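Local coordinates for protein putative acetamidase/formamidase (Yersinia enterocolitica subsp. palearctica serotype O:3, PDB 5UBU) that probably hydrolyses carbon-nitrogen bonds in linear amides such as formamide or acetamide, at residues 204-209 against 249-254. Numbering follows the deposited sequence.
Sequences ITYLPV and KNWQLS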
loop_
_atom_site.group_PDB
_atom_site.type_symbol
_atom_site.label_atom_id
_atom_site.label_comp_id
_atom_site.label_asym_id
_atom_site.label_seq_id
_atom_site.Cartn_x
_atom_site.Cartn_y
_atom_site.Cartn_z
ATOM N N ILE B 204 -24.913 -0.160 18.071
ATOM C CA ILE B 204 -24.327 0.505 19.228
ATOM C C ILE B 204 -22.856 0.638 18.901
ATOM O O ILE B 204 -22.194 -0.367 18.696
ATOM C CB ILE B 204 -24.465 -0.323 20.525
ATOM C CG1 ILE B 204 -25.927 -0.697 20.789
ATOM C CG2 ILE B 204 -23.898 0.457 21.710
ATOM C CD1 ILE B 204 -26.126 -1.628 21.979
ATOM N N THR B 205 -22.349 1.863 18.840
ATOM C CA THR B 205 -20.933 2.087 18.544
ATOM C C THR B 205 -20.211 2.462 19.845
ATOM O O THR B 205 -20.690 3.309 20.608
ATOM C CB THR B 205 -20.737 3.193 17.484
ATOM O OG1 THR B 205 -21.417 2.832 16.281
ATOM C CG2 THR B 205 -19.266 3.388 17.166
ATOM N N TYR B 206 -19.067 1.815 20.086
ATOM C CA TYR B 206 -18.247 2.055 21.278
ATOM C C TYR B 206 -17.014 2.859 20.885
ATOM O O TYR B 206 -16.241 2.419 20.050
ATOM C CB TYR B 206 -17.857 0.728 21.919
ATOM C CG TYR B 206 -19.063 -0.103 22.309
ATOM C CD1 TYR B 206 -19.858 0.263 23.387
ATOM C CD2 TYR B 206 -19.403 -1.255 21.612
ATOM C CE1 TYR B 206 -20.969 -0.484 23.755
ATOM C CE2 TYR B 206 -20.510 -2.012 21.975
ATOM C CZ TYR B 206 -21.290 -1.620 23.050
ATOM O OH TYR B 206 -22.387 -2.353 23.430
ATOM N N LEU B 207 -16.850 4.035 21.486
ATOM C CA LEU B 207 -15.737 4.942 21.180
ATOM C C LEU B 207 -14.862 5.201 22.414
ATOM O O LEU B 207 -15.385 5.524 23.477
ATOM C CB LEU B 207 -16.301 6.272 20.682
ATOM C CG LEU B 207 -17.131 6.199 19.389
ATOM C CD1 LEU B 207 -17.879 7.501 19.123
ATOM C CD2 LEU B 207 -16.243 5.845 18.201
ATOM N N PRO B 208 -13.525 5.112 22.268
ATOM C CA PRO B 208 -12.657 5.305 23.414
ATOM C C PRO B 208 -12.469 6.763 23.810
ATOM O O PRO B 208 -12.023 7.570 23.001
ATOM C CB PRO B 208 -11.319 4.716 22.950
ATOM C CG PRO B 208 -11.395 4.610 21.468
ATOM C CD PRO B 208 -12.747 5.078 21.021
ATOM N N VAL B 209 -12.773 7.067 25.067
ATOM C CA VAL B 209 -12.633 8.413 25.586
ATOM C C VAL B 209 -11.167 8.726 25.861
ATOM O O VAL B 209 -10.451 7.911 26.442
ATOM C CB VAL B 209 -13.428 8.597 26.902
ATOM C CG1 VAL B 209 -13.253 10.013 27.454
ATOM C CG2 VAL B 209 -14.904 8.315 26.675
ATOM N N LYS B 249 -17.423 2.581 32.180
ATOM C CA LYS B 249 -16.241 2.995 32.915
ATOM C C LYS B 249 -15.071 2.040 32.805
ATOM O O LYS B 249 -15.242 0.826 32.827
ATOM C CB LYS B 249 -16.583 3.150 34.401
ATOM C CG LYS B 249 -17.713 4.128 34.715
ATOM C CD LYS B 249 -17.430 5.581 34.345
ATOM C CE LYS B 249 -16.296 6.188 35.168
ATOM N NZ LYS B 249 -16.092 7.623 34.858
ATOM N N ASN B 250 -13.882 2.622 32.668
ATOM C CA ASN B 250 -12.619 1.897 32.652
ATOM C C ASN B 250 -12.589 0.641 31.756
ATOM O O ASN B 250 -12.420 -0.475 32.235
ATOM C CB ASN B 250 -12.284 1.552 34.119
ATOM C CG ASN B 250 -10.855 1.101 34.321
ATOM O OD1 ASN B 250 -9.946 1.487 33.578
ATOM N ND2 ASN B 250 -10.642 0.309 35.362
ATOM N N TRP B 251 -12.773 0.854 30.455
ATOM C CA TRP B 251 -12.739 -0.216 29.442
ATOM C C TRP B 251 -11.770 0.294 28.382
ATOM O O TRP B 251 -12.117 1.131 27.557
ATOM C CB TRP B 251 -14.151 -0.517 28.913
ATOM C CG TRP B 251 -14.236 -1.627 27.909
ATOM C CD1 TRP B 251 -13.519 -2.783 27.910
ATOM C CD2 TRP B 251 -15.196 -1.756 26.853
ATOM N NE1 TRP B 251 -13.910 -3.588 26.868
ATOM C CE2 TRP B 251 -14.945 -2.984 26.208
ATOM C CE3 TRP B 251 -16.235 -0.942 26.378
ATOM C CZ2 TRP B 251 -15.690 -3.419 25.098
ATOM C CZ3 TRP B 251 -16.971 -1.374 25.265
ATOM C CH2 TRP B 251 -16.694 -2.602 24.648
ATOM N N GLN B 252 -10.535 -0.199 28.439
ATOM C CA GLN B 252 -9.474 0.306 27.559
ATOM C C GLN B 252 -9.627 -0.221 26.137
ATOM O O GLN B 252 -9.571 -1.426 25.913
ATOM C CB GLN B 252 -8.080 -0.034 28.146
ATOM C CG GLN B 252 -6.993 0.990 27.844
ATOM C CD GLN B 252 -6.564 1.166 26.397
ATOM O OE1 GLN B 252 -6.356 0.206 25.648
ATOM N NE2 GLN B 252 -6.370 2.411 26.020
ATOM N N LEU B 253 -9.878 0.691 25.195
ATOM C CA LEU B 253 -10.013 0.361 23.777
ATOM C C LEU B 253 -9.010 1.192 23.013
ATOM O O LEU B 253 -8.748 2.333 23.378
ATOM C CB LEU B 253 -11.387 0.708 23.209
ATOM C CG LEU B 253 -12.670 0.128 23.780
ATOM C CD1 LEU B 253 -13.802 0.465 22.799
ATOM C CD2 LEU B 253 -12.549 -1.379 23.977
ATOM N N SER B 254 -8.457 0.626 21.952
ATOM C CA SER B 254 -7.519 1.350 21.114
ATOM C C SER B 254 -8.222 1.831 19.857
ATOM O O SER B 254 -7.804 2.825 19.262
ATOM C CB SER B 254 -6.320 0.478 20.754
ATOM O OG SER B 254 -5.584 0.170 21.918
#
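Trp251 drives the edge of its indole against one face of the Tyr206 ring, a T-shaped aromatic pair. The phenol centroid and that of the indole six-membered ring are 5.4 Å apart, with the planes at 75°. The leading atom is Trp251 CZ3, 3.8 Å from Tyr206 CD1, over the CG–CD1 side of the phenol ring rather than its centre; the partly positive C-H edge against a pi face is favourable. With chi1 at -178°, Trp251 CG points opposite the main-chain nitrogen and the indole extends from the loop to the strand, a reach that suits tryptophan.

The remaining contacts are mostly aliphatic. Leu253 sends CD1 to within 4.2 Å of Tyr206 CB, while its other methyl, CD2, lies 3.7 Å above the indole plane, over the ring centre; the branched leucine thus packs against both aromatic residues. Beyond it, the compact ring of Pro208, bearing CB toward the loop, offers an aliphatic surface, with Pro208 CB 4.0 Å from Leu253 CB. Pro208 CB also makes a van der Waals contact with the carbonyl Leu253 O at 3.5 Å; proline has no N-H to give. No hydrogen bond joins the two segments.

Tyrosine also supplies a polar end: Tyr206 OH hydrogen-bonds Glu259. Segment 249-254, in the loop between strands 239-248 and 257-260, packs on strand 203-208, which runs between its antiparallel neighbours 101-111 and 257-260 in the large mixed sheet. Val101 and Ile11 of helix 11-15 touch both aromatic side chains, while Arg15 makes a cation-pi contact with Trp251.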